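UDP-galactopyranose mutase (Deinococcus radiodurans, PDB 3HDQ) probably catalyses the interconversion of UDP-galactopyranose and UDP-galactofuranose, using a bound FAD. Local coordinates at residues V167-D170 against L171-F175; V295-P298 against N299-Y303; D93-E96 against Y97-F101. One frame throughout, in Å; residues are numbered along the deposited sequence.

Overall arrangement
Along the chain, contact 3 comes first, then contact 1, then contact 2. Contact 3 lies on helix 92-99, within the range of the Rossmann-like family domain. Contact 1 lies on helix 159-184, and contact 2 follows strand 294-296 of the mixed sheet into the loop before strand 305-308. Contacts 1 and 2 are neighbours, with centres about 16 Å apart. They touch where Asn299 ND2 meets Lys174 O at 3.0 Å, a probable hydrogen bond. Both reach the bound UDP-galactose. Contact 3 sits across the chain's centre, about 39 Å from contact 1 and 35 Å from contact 2 between centres. Contacts 1 and 2 thus meet at the substrate's uracil, while contact 3 lies on the FAD side.

Contact 1 (V167-D170 against L171-F175); sequences VGRD and LYNKF. With GDU (galactose-uridine-5'-diphosphate), chain K.
Backbone bonds between Arg169 and Asn173 and between Asp170 and Lys174 tie one turn of helix 159-184. Asn173 N reaches Arg169 O at 3.0 Å, while the bond from Tyr172 N to Gly168 O is weak. The helix is kinked here: the N atoms of Arg169 and Asp170 have no bond to the preceding turn. Gly168 sits at the kink with a phi of 81°, a value that favours glycine. A water lies at the kink and accepts from Leu171 N. Leu171 CD1 lies 3.5 Å from Val167 O.

Asp170 and Lys174 form an i to i+4 salt bridge along the helix. Asp170 CG stands opposite the backbone N (chi1 -168°), which swings the carboxylate toward the next turn. Lys174 NZ meets the syn lone pair of Asp170 OD1 at 3.0 Å, and its bond to OD2 is weak. Tyr133 OH also binds OD1. A second water joins OD2 to Asn173 ND2.

Arg169 runs beside Tyr172, with guanidinium and ring planes 72° apart. Its charge is met by Glu160 and Glu151. Farther along, in a wider pi-type turn, Phe175 O accepts a hydrogen bond from uracil N3 of the bound UDP-galactose at 2.9 Å.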
loop_
_atom_site.group_PDB
_atom_site.type_symbol
_atom_site.label_atom_id
_atom_site.label_comp_id
_atom_site.label_asym_id
_atom_site.label_seq_id
_atom_site.Cartn_x
_atom_site.Cartn_y
_atom_site.Cartn_z
ATOM N N VAL A 167 44.916 -5.668 4.969
ATOM C CA VAL A 167 45.264 -4.880 3.786
ATOM C C VAL A 167 46.076 -3.635 4.111
ATOM O O VAL A 167 46.334 -2.809 3.235
ATOM C CB VAL A 167 44.009 -4.437 3.007
ATOM C CG1 VAL A 167 43.258 -5.644 2.482
ATOM C CG2 VAL A 167 43.119 -3.557 3.887
ATOM N N GLY A 168 46.464 -3.488 5.372
ATOM C CA GLY A 168 47.360 -2.417 5.749
ATOM C C GLY A 168 46.696 -1.074 5.948
ATOM O O GLY A 168 45.487 -0.922 5.818
ATOM N N ARG A 169 47.525 -0.080 6.223
ATOM C CA ARG A 169 47.082 1.214 6.715
ATOM C C ARG A 169 46.577 2.173 5.618
ATOM O O ARG A 169 45.657 2.956 5.848
ATOM C CB ARG A 169 48.228 1.837 7.519
ATOM C CG ARG A 169 47.949 3.202 8.090
ATOM C CD ARG A 169 46.977 3.153 9.246
ATOM N NE ARG A 169 47.293 2.125 10.242
ATOM C CZ ARG A 169 46.654 2.013 11.403
ATOM N NH1 ARG A 169 45.686 2.870 11.705
ATOM N NH2 ARG A 169 46.972 1.049 12.258
ATOM N N ASP A 170 47.166 2.121 4.431
ATOM C CA ASP A 170 46.706 3.006 3.352
ATOM C C ASP A 170 45.322 2.614 2.807
ATOM O O ASP A 170 44.449 3.463 2.617
ATOM C CB ASP A 170 47.720 3.060 2.208
ATOM C CG ASP A 170 47.412 4.165 1.223
ATOM O OD1 ASP A 170 47.426 3.914 -0.001
ATOM O OD2 ASP A 170 47.139 5.291 1.682
ATOM N N LEU A 171 45.121 1.328 2.555
ATOM C CA LEU A 171 43.841 0.857 2.048
ATOM C C LEU A 171 42.754 1.065 3.095
ATOM O O LEU A 171 41.609 1.393 2.771
ATOM C CB LEU A 171 43.947 -0.607 1.623
ATOM C CG LEU A 171 44.750 -0.774 0.331
ATOM C CD1 LEU A 171 44.975 -2.253 0.033
ATOM C CD2 LEU A 171 44.033 -0.058 -0.834
ATOM N N TYR A 172 43.142 0.895 4.356
ATOM C CA TYR A 172 42.276 1.180 5.488
ATOM C C TYR A 172 41.858 2.647 5.518
ATOM O O TYR A 172 40.687 2.957 5.730
ATOM C CB TYR A 172 42.984 0.801 6.797
ATOM C CG TYR A 172 42.323 1.338 8.048
ATOM C CD1 TYR A 172 41.232 0.690 8.608
ATOM C CD2 TYR A 172 42.800 2.485 8.676
ATOM C CE1 TYR A 172 40.624 1.171 9.760
ATOM C CE2 TYR A 172 42.202 2.971 9.828
ATOM C CZ TYR A 172 41.110 2.307 10.361
ATOM O OH TYR A 172 40.501 2.770 11.499
ATOM N N ASN A 173 42.809 3.553 5.323
ATOM C CA ASN A 173 42.482 4.978 5.358
ATOM C C ASN A 173 41.620 5.381 4.166
ATOM O O ASN A 173 40.815 6.313 4.256
ATOM C CB ASN A 173 43.739 5.850 5.376
ATOM C CG ASN A 173 44.547 5.713 6.664
ATOM O OD1 ASN A 173 44.036 5.317 7.712
ATOM N ND2 ASN A 173 45.823 6.050 6.580
ATOM N N LYS A 174 41.791 4.673 3.053
ATOM C CA LYS A 174 41.121 5.049 1.814
ATOM C C LYS A 174 39.690 4.535 1.667
ATOM O O LYS A 174 38.852 5.221 1.084
ATOM C CB LYS A 174 41.981 4.677 0.600
ATOM C CG LYS A 174 42.807 5.851 0.130
ATOM C CD LYS A 174 44.021 5.464 -0.678
ATOM C CE LYS A 174 44.839 6.725 -0.989
ATOM N NZ LYS A 174 46.304 6.447 -1.074
ATOM N N PHE A 175 39.415 3.349 2.209
ATOM C CA PHE A 175 38.107 2.716 2.048
ATOM C C PHE A 175 37.285 2.603 3.348
ATOM O O PHE A 175 36.057 2.649 3.305
ATOM C CB PHE A 175 38.259 1.328 1.400
ATOM C CG PHE A 175 38.704 1.376 -0.041
ATOM C CD1 PHE A 175 40.046 1.487 -0.365
ATOM C CD2 PHE A 175 37.774 1.311 -1.070
ATOM C CE1 PHE A 175 40.450 1.545 -1.686
ATOM C CE2 PHE A 175 38.179 1.369 -2.395
ATOM C CZ PHE A 175 39.515 1.490 -2.702
HETATM N N1 GDU K . 32.427 -0.042 5.372
HETATM C C2 GDU K . 33.213 0.821 4.922
HETATM N N3 GDU K . 33.462 1.348 3.800
HETATM C C4 GDU K . 32.677 0.882 2.813
HETATM C C5 GDU K . 31.673 -0.153 3.158
HETATM C C6 GDU K . 31.586 -0.569 4.437
HETATM O O2 GDU K . 34.041 1.361 5.942
HETATM O O4 GDU K . 32.768 1.318 1.668
HETATM C C1D GDU K . 32.353 -0.430 6.751
HETATM C C2D GDU K . 31.551 0.467 7.724
HETATM O O2D GDU K . 32.016 0.370 9.065
HETATM C C3D GDU K . 30.161 -0.111 7.552
HETATM C C4D GDU K . 30.512 -1.595 7.630
HETATM O O4D GDU K . 31.767 -1.730 6.956
HETATM O O3D GDU K . 29.287 0.327 8.589
HETATM C C5D GDU K . 29.406 -2.571 7.255
HETATM O O5D GDU K . 29.148 -2.288 5.868
HETATM P PA GDU K . 27.704 -2.472 5.211
HETATM O O1A GDU K . 27.864 -2.410 3.732
HETATM O O2A GDU K . 27.202 -3.803 5.587
HETATM O O3A GDU K . 26.749 -1.274 5.629
HETATM P PB GDU K . 25.174 -1.417 5.690
HETATM O O1B GDU K . 24.778 -0.065 6.152
HETATM O O2B GDU K . 24.623 -2.390 6.665
HETATM O O3B GDU K . 24.488 -1.621 4.252
HETATM C "C1'" GDU K . 23.193 -2.094 3.830
HETATM C "C2'" GDU K . 23.217 -3.635 3.771
HETATM C "C3'" GDU K . 24.494 -4.009 2.983
HETATM C "C4'" GDU K . 24.285 -3.563 1.504
HETATM C "C5'" GDU K . 23.886 -2.061 1.492
HETATM C "C6'" GDU K . 23.370 -1.566 0.111
HETATM O "O2'" GDU K . 23.151 -4.219 5.085
HETATM O "O3'" GDU K . 24.726 -5.430 3.111
HETATM O "O4'" GDU K . 23.251 -4.390 0.931
HETATM O "O5'" GDU K . 22.962 -1.565 2.501
HETATM O "O6'" GDU K . 24.388 -0.871 -0.648
HETATM O O HOH W 1 47.394 -0.586 2.724
HETATM O O HOH W 2 46.543 7.170 3.566
#

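Contact 2 (V295-P298 against N299-Y303); sequences VNYP and NDYAY. With GDU (galactose-uridine-5'-diphosphate), chain K.
Tyr297 presents one ring face to the edges of two other tyrosines, Tyr301 and Tyr303. The Tyr301 edge comes in T-shaped, with planes at 89°, and Tyr301 CD2 lies 3.8 Å from Tyr297 CD2. Tyr303 approaches the same side in an offset edge-to-face pair, with planes at 85°. Its CE1 is 3.9 Å from Tyr297 CD1. Tyr303 and Tyr297 lie side by side and point the same way, so one water can reach both hydroxyls. That water is 3.0 Å from Tyr303 OH, and its bond to Tyr297 OH is weak. Tyr303 takes up a chi1 of 42°, with CG between the backbone N and the carbonyl carbon. This brings Tyr303 OH over the centre of the Tyr301 ring, 3.3 Å above its plane.

The cluster lies in the loop of the beta-hairpin between strands 294-296 and 305-308. Lys182 NZ binds the carbonyls of Tyr297, Tyr301 and Tyr303. A leucine in place of Tyr297 would probably leave both tyrosine edges without their aromatic face and the water without one of its hydroxyls.

Just before the cluster, Asn296 ND2 donates to uracil O4 of the bound UDP-galactose at 3.1 Å. The chemistry divides accordingly: an amide for base recognition on the strand, and ring packing and one lysine, bonded to three carbonyls, which probably steady the loop beyond it.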
loop_
_atom_site.group_PDB
_atom_site.type_symbol
_atom_site.label_atom_id
_atom_site.label_comp_id
_atom_site.label_asym_id
_atom_site.label_seq_id
_atom_site.Cartn_x
_atom_site.Cartn_y
_atom_site.Cartn_z
ATOM N N VAL A 295 26.723 3.671 -5.038
ATOM C CA VAL A 295 28.061 4.235 -4.977
ATOM C C VAL A 295 28.340 4.693 -3.547
ATOM O O VAL A 295 27.575 5.502 -3.007
ATOM C CB VAL A 295 28.217 5.469 -5.906
ATOM C CG1 VAL A 295 29.587 6.096 -5.712
ATOM C CG2 VAL A 295 28.005 5.101 -7.353
ATOM N N ASN A 296 29.423 4.189 -2.943
ATOM C CA ASN A 296 29.833 4.611 -1.590
ATOM C C ASN A 296 30.776 5.808 -1.623
ATOM O O ASN A 296 31.542 5.971 -2.570
ATOM C CB ASN A 296 30.501 3.466 -0.806
ATOM C CG ASN A 296 29.512 2.403 -0.346
ATOM O OD1 ASN A 296 28.299 2.524 -0.555
ATOM N ND2 ASN A 296 30.028 1.350 0.278
ATOM N N TYR A 297 30.733 6.632 -0.578
ATOM C CA TYR A 297 31.594 7.810 -0.486
ATOM C C TYR A 297 32.366 7.854 0.826
ATOM O O TYR A 297 31.977 8.551 1.751
ATOM C CB TYR A 297 30.772 9.087 -0.653
ATOM C CG TYR A 297 30.272 9.286 -2.063
ATOM C CD1 TYR A 297 28.995 8.887 -2.430
ATOM C CD2 TYR A 297 31.086 9.864 -3.038
ATOM C CE1 TYR A 297 28.535 9.063 -3.729
ATOM C CE2 TYR A 297 30.630 10.047 -4.343
ATOM C CZ TYR A 297 29.353 9.647 -4.677
ATOM O OH TYR A 297 28.895 9.818 -5.963
ATOM N N PRO A 298 33.484 7.123 0.901
ATOM C CA PRO A 298 34.206 7.010 2.170
ATOM C C PRO A 298 34.855 8.319 2.596
ATOM O O PRO A 298 35.093 8.495 3.792
ATOM C CB PRO A 298 35.308 5.985 1.867
ATOM C CG PRO A 298 34.962 5.384 0.557
ATOM C CD PRO A 298 34.157 6.398 -0.185
ATOM N N ASN A 299 35.134 9.209 1.641
ATOM C CA ASN A 299 36.017 10.353 1.878
ATOM C C ASN A 299 35.457 11.700 1.429
ATOM O O ASN A 299 36.185 12.685 1.403
ATOM C CB ASN A 299 37.364 10.122 1.165
ATOM C CG ASN A 299 38.002 8.810 1.551
ATOM O OD1 ASN A 299 37.965 8.413 2.720
ATOM N ND2 ASN A 299 38.580 8.116 0.574
ATOM N N ASP A 300 34.180 11.742 1.052
ATOM C CA ASP A 300 33.594 12.954 0.472
ATOM C C ASP A 300 32.142 13.105 0.863
ATOM O O ASP A 300 31.445 12.110 1.021
ATOM C CB ASP A 300 33.669 12.900 -1.056
ATOM C CG ASP A 300 35.082 12.984 -1.568
ATOM O OD1 ASP A 300 35.649 11.940 -1.933
ATOM O OD2 ASP A 300 35.641 14.097 -1.587
ATOM N N TYR A 301 31.685 14.346 1.003
ATOM C CA TYR A 301 30.263 14.616 1.191
ATOM C C TYR A 301 29.765 14.210 2.575
ATOM O O TYR A 301 30.424 13.445 3.282
ATOM C CB TYR A 301 29.441 13.894 0.113
ATOM C CG TYR A 301 29.748 14.342 -1.298
ATOM C CD1 TYR A 301 29.499 15.653 -1.691
ATOM C CD2 TYR A 301 30.284 13.465 -2.237
ATOM C CE1 TYR A 301 29.775 16.081 -2.972
ATOM C CE2 TYR A 301 30.556 13.889 -3.544
ATOM C CZ TYR A 301 30.297 15.198 -3.895
ATOM O OH TYR A 301 30.549 15.652 -5.160
ATOM N N ALA A 302 28.596 14.719 2.955
ATOM C CA ALA A 302 28.006 14.390 4.258
ATOM C C ALA A 302 27.287 13.055 4.213
ATOM O O ALA A 302 27.109 12.412 5.247
ATOM C CB ALA A 302 27.059 15.490 4.716
ATOM N N TYR A 303 26.878 12.632 3.018
ATOM C CA TYR A 303 26.228 11.322 2.868
ATOM C C TYR A 303 27.220 10.177 2.699
ATOM O O TYR A 303 28.328 10.357 2.202
ATOM C CB TYR A 303 25.206 11.311 1.719
ATOM C CG TYR A 303 25.638 12.027 0.454
ATOM C CD1 TYR A 303 26.387 11.371 -0.524
ATOM C CD2 TYR A 303 25.289 13.358 0.235
ATOM C CE1 TYR A 303 26.776 12.029 -1.684
ATOM C CE2 TYR A 303 25.678 14.025 -0.922
ATOM C CZ TYR A 303 26.416 13.354 -1.876
ATOM O OH TYR A 303 26.799 14.011 -3.023
HETATM N N1 GDU K . 32.427 -0.042 5.372
HETATM C C2 GDU K . 33.213 0.821 4.922
HETATM N N3 GDU K . 33.462 1.348 3.800
HETATM C C4 GDU K . 32.677 0.882 2.813
HETATM C C5 GDU K . 31.673 -0.153 3.158
HETATM C C6 GDU K . 31.586 -0.569 4.437
HETATM O O2 GDU K . 34.041 1.361 5.942
HETATM O O4 GDU K . 32.768 1.318 1.668
HETATM C C1D GDU K . 32.353 -0.430 6.751
HETATM C C2D GDU K . 31.551 0.467 7.724
HETATM O O2D GDU K . 32.016 0.370 9.065
HETATM C C3D GDU K . 30.161 -0.111 7.552
HETATM C C4D GDU K . 30.512 -1.595 7.630
HETATM O O4D GDU K . 31.767 -1.730 6.956
HETATM O O3D GDU K . 29.287 0.327 8.589
HETATM C C5D GDU K . 29.406 -2.571 7.255
HETATM O O5D GDU K . 29.148 -2.288 5.868
HETATM P PA GDU K . 27.704 -2.472 5.211
HETATM O O1A GDU K . 27.864 -2.410 3.732
HETATM O O2A GDU K . 27.202 -3.803 5.587
HETATM O O3A GDU K . 26.749 -1.274 5.629
HETATM P PB GDU K . 25.174 -1.417 5.690
HETATM O O1B GDU K . 24.778 -0.065 6.152
HETATM O O2B GDU K . 24.623 -2.390 6.665
HETATM O O3B GDU K . 24.488 -1.621 4.252
HETATM C "C1'" GDU K . 23.193 -2.094 3.830
HETATM C "C2'" GDU K . 23.217 -3.635 3.771
HETATM C "C3'" GDU K . 24.494 -4.009 2.983
HETATM C "C4'" GDU K . 24.285 -3.563 1.504
HETATM C "C5'" GDU K . 23.886 -2.061 1.492
HETATM C "C6'" GDU K . 23.370 -1.566 0.111
HETATM O "O2'" GDU K . 23.151 -4.219 5.085
HETATM O "O3'" GDU K . 24.726 -5.430 3.111
HETATM O "O4'" GDU K . 23.251 -4.390 0.931
HETATM O "O5'" GDU K . 22.962 -1.565 2.501
HETATM O "O6'" GDU K . 24.388 -0.871 -0.648
HETATM O O HOH W 3 27.765 12.392 -5.295
#

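Contact 3 (D93-E96 against Y97-F101); sequences DVFE and YLSRF
Val94 and Leu98 lie on the buried face of this turn of helix 92-99. The tightness here comes from the backbone bonds and the surrounding residues. Leu98 N bonds to Val94 O at 3.1 Å, with an almost straight N-H...O angle of 177°. Their side chains run alongside each other, with Val94 CG1 4.1 Å from Leu98 CD2. Phe87 touches both, and Val94 also packs on helix 373-388. The side chain of Leu98 comes within about 4 Å of that of Phe39, an FAD-binding residue. One residue earlier, Tyr97 N bonds to Asp93 O at 2.8 Å. The Tyr97 hydroxyl reaches Glu46 of helix 39-50.

The other side is looser. Glu96 is exposed and pairs with Lys92. Its carbonyl receives only weak bonds from Ser99 N and Arg100 N, the latter at 3.4 Å. Arg100 turns its charge to Glu46.

Ser99 lies between these two sides. Its OG stands opposite its own carbonyl carbon (chi1 -76°) and donates back to Phe95 O at 2.9 Å, from above the carbonyl plane. The same OG lies over one face of the Phe95 ring, 3.9 Å from its plane and toward the rim. Phe95 also stacks with Trp104 and Tyr214.

Since Ser99 OG gives its proton to Phe95 O, it can accept from Trp104 NE1. A single hydroxyl thus supplements the weak bond from Ser99 N to Phe95 O and ties the last turn to Trp104.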
loop_
_atom_site.group_PDB
_atom_site.type_symbol
_atom_site.label_atom_id
_atom_site.label_comp_id
_atom_site.label_asym_id
_atom_site.label_seq_id
_atom_site.Cartn_x
_atom_site.Cartn_y
_atom_site.Cartn_z
ATOM N N ASP A 93 16.795 -22.899 3.293
ATOM C CA ASP A 93 15.501 -22.880 3.976
ATOM C C ASP A 93 14.874 -21.476 4.083
ATOM O O ASP A 93 13.667 -21.321 3.905
ATOM C CB ASP A 93 15.609 -23.527 5.365
ATOM C CG ASP A 93 16.560 -22.776 6.292
ATOM O OD1 ASP A 93 17.649 -22.359 5.828
ATOM O OD2 ASP A 93 16.222 -22.602 7.487
ATOM N N VAL A 94 15.675 -20.459 4.392
ATOM C CA VAL A 94 15.159 -19.085 4.416
ATOM C C VAL A 94 14.696 -18.735 3.007
ATOM O O VAL A 94 13.592 -18.229 2.817
ATOM C CB VAL A 94 16.209 -18.049 4.866
ATOM C CG1 VAL A 94 15.708 -16.596 4.616
ATOM C CG2 VAL A 94 16.570 -18.263 6.333
ATOM N N PHE A 95 15.536 -19.026 2.016
ATOM C CA PHE A 95 15.168 -18.739 0.640
ATOM C C PHE A 95 13.870 -19.456 0.229
ATOM O O PHE A 95 12.984 -18.854 -0.381
ATOM C CB PHE A 95 16.314 -19.025 -0.336
ATOM C CG PHE A 95 15.996 -18.640 -1.752
ATOM C CD1 PHE A 95 15.649 -19.604 -2.688
ATOM C CD2 PHE A 95 16.005 -17.306 -2.136
ATOM C CE1 PHE A 95 15.333 -19.245 -3.988
ATOM C CE2 PHE A 95 15.684 -16.938 -3.425
ATOM C CZ PHE A 95 15.351 -17.910 -4.358
ATOM N N GLU A 96 13.732 -20.723 0.596
ATOM C CA GLU A 96 12.511 -21.440 0.241
ATOM C C GLU A 96 11.278 -20.942 1.015
ATOM O O GLU A 96 10.193 -20.812 0.454
ATOM C CB GLU A 96 12.708 -22.958 0.358
ATOM C CG GLU A 96 13.734 -23.468 -0.674
ATOM C CD GLU A 96 13.778 -24.976 -0.819
ATOM O OE1 GLU A 96 13.513 -25.693 0.170
ATOM O OE2 GLU A 96 14.092 -25.441 -1.934
ATOM N N TYR A 97 11.452 -20.634 2.293
ATOM C CA TYR A 97 10.358 -20.098 3.085
ATOM C C TYR A 97 9.769 -18.843 2.430
ATOM O O TYR A 97 8.572 -18.768 2.157
ATOM C CB TYR A 97 10.831 -19.793 4.498
ATOM C CG TYR A 97 9.819 -19.024 5.285
ATOM C CD1 TYR A 97 8.729 -19.664 5.853
ATOM C CD2 TYR A 97 9.938 -17.651 5.444
ATOM C CE1 TYR A 97 7.787 -18.963 6.557
ATOM C CE2 TYR A 97 9.005 -16.943 6.146
ATOM C CZ TYR A 97 7.925 -17.603 6.705
ATOM O OH TYR A 97 6.978 -16.892 7.413
ATOM N N LEU A 98 10.630 -17.875 2.153
ATOM C CA LEU A 98 10.221 -16.642 1.498
ATOM C C LEU A 98 9.599 -16.879 0.118
ATOM O O LEU A 98 8.754 -16.104 -0.327
ATOM C CB LEU A 98 11.416 -15.699 1.381
ATOM C CG LEU A 98 11.486 -14.517 2.345
ATOM C CD1 LEU A 98 10.630 -14.719 3.585
ATOM C CD2 LEU A 98 12.930 -14.209 2.703
ATOM N N SER A 99 10.024 -17.946 -0.552
ATOM C CA SER A 99 9.525 -18.272 -1.883
ATOM C C SER A 99 8.050 -18.637 -1.846
ATOM O O SER A 99 7.373 -18.608 -2.878
ATOM C CB SER A 99 10.335 -19.421 -2.503
ATOM O OG SER A 99 11.598 -18.954 -2.959
ATOM N N ARG A 100 7.557 -18.986 -0.658
ATOM C CA ARG A 100 6.127 -19.225 -0.486
ATOM C C ARG A 100 5.318 -17.939 -0.715
ATOM O O ARG A 100 4.130 -18.001 -1.005
ATOM C CB ARG A 100 5.820 -19.791 0.911
ATOM C CG ARG A 100 6.650 -21.020 1.336
ATOM C CD ARG A 100 6.240 -21.468 2.746
ATOM N NE ARG A 100 4.780 -21.532 2.852
ATOM C CZ ARG A 100 4.075 -21.224 3.940
ATOM N NH1 ARG A 100 4.679 -20.821 5.048
ATOM N NH2 ARG A 100 2.752 -21.309 3.915
ATOM N N PHE A 101 5.965 -16.779 -0.598
ATOM C CA PHE A 101 5.248 -15.502 -0.583
ATOM C C PHE A 101 5.598 -14.533 -1.719
ATOM O O PHE A 101 5.067 -13.426 -1.784
ATOM C CB PHE A 101 5.437 -14.829 0.779
ATOM C CG PHE A 101 5.192 -15.760 1.936
ATOM C CD1 PHE A 101 6.253 -16.329 2.624
ATOM C CD2 PHE A 101 3.897 -16.102 2.301
ATOM C CE1 PHE A 101 6.028 -17.210 3.671
ATOM C CE2 PHE A 101 3.660 -16.980 3.351
ATOM C CZ PHE A 101 4.724 -17.534 4.041
#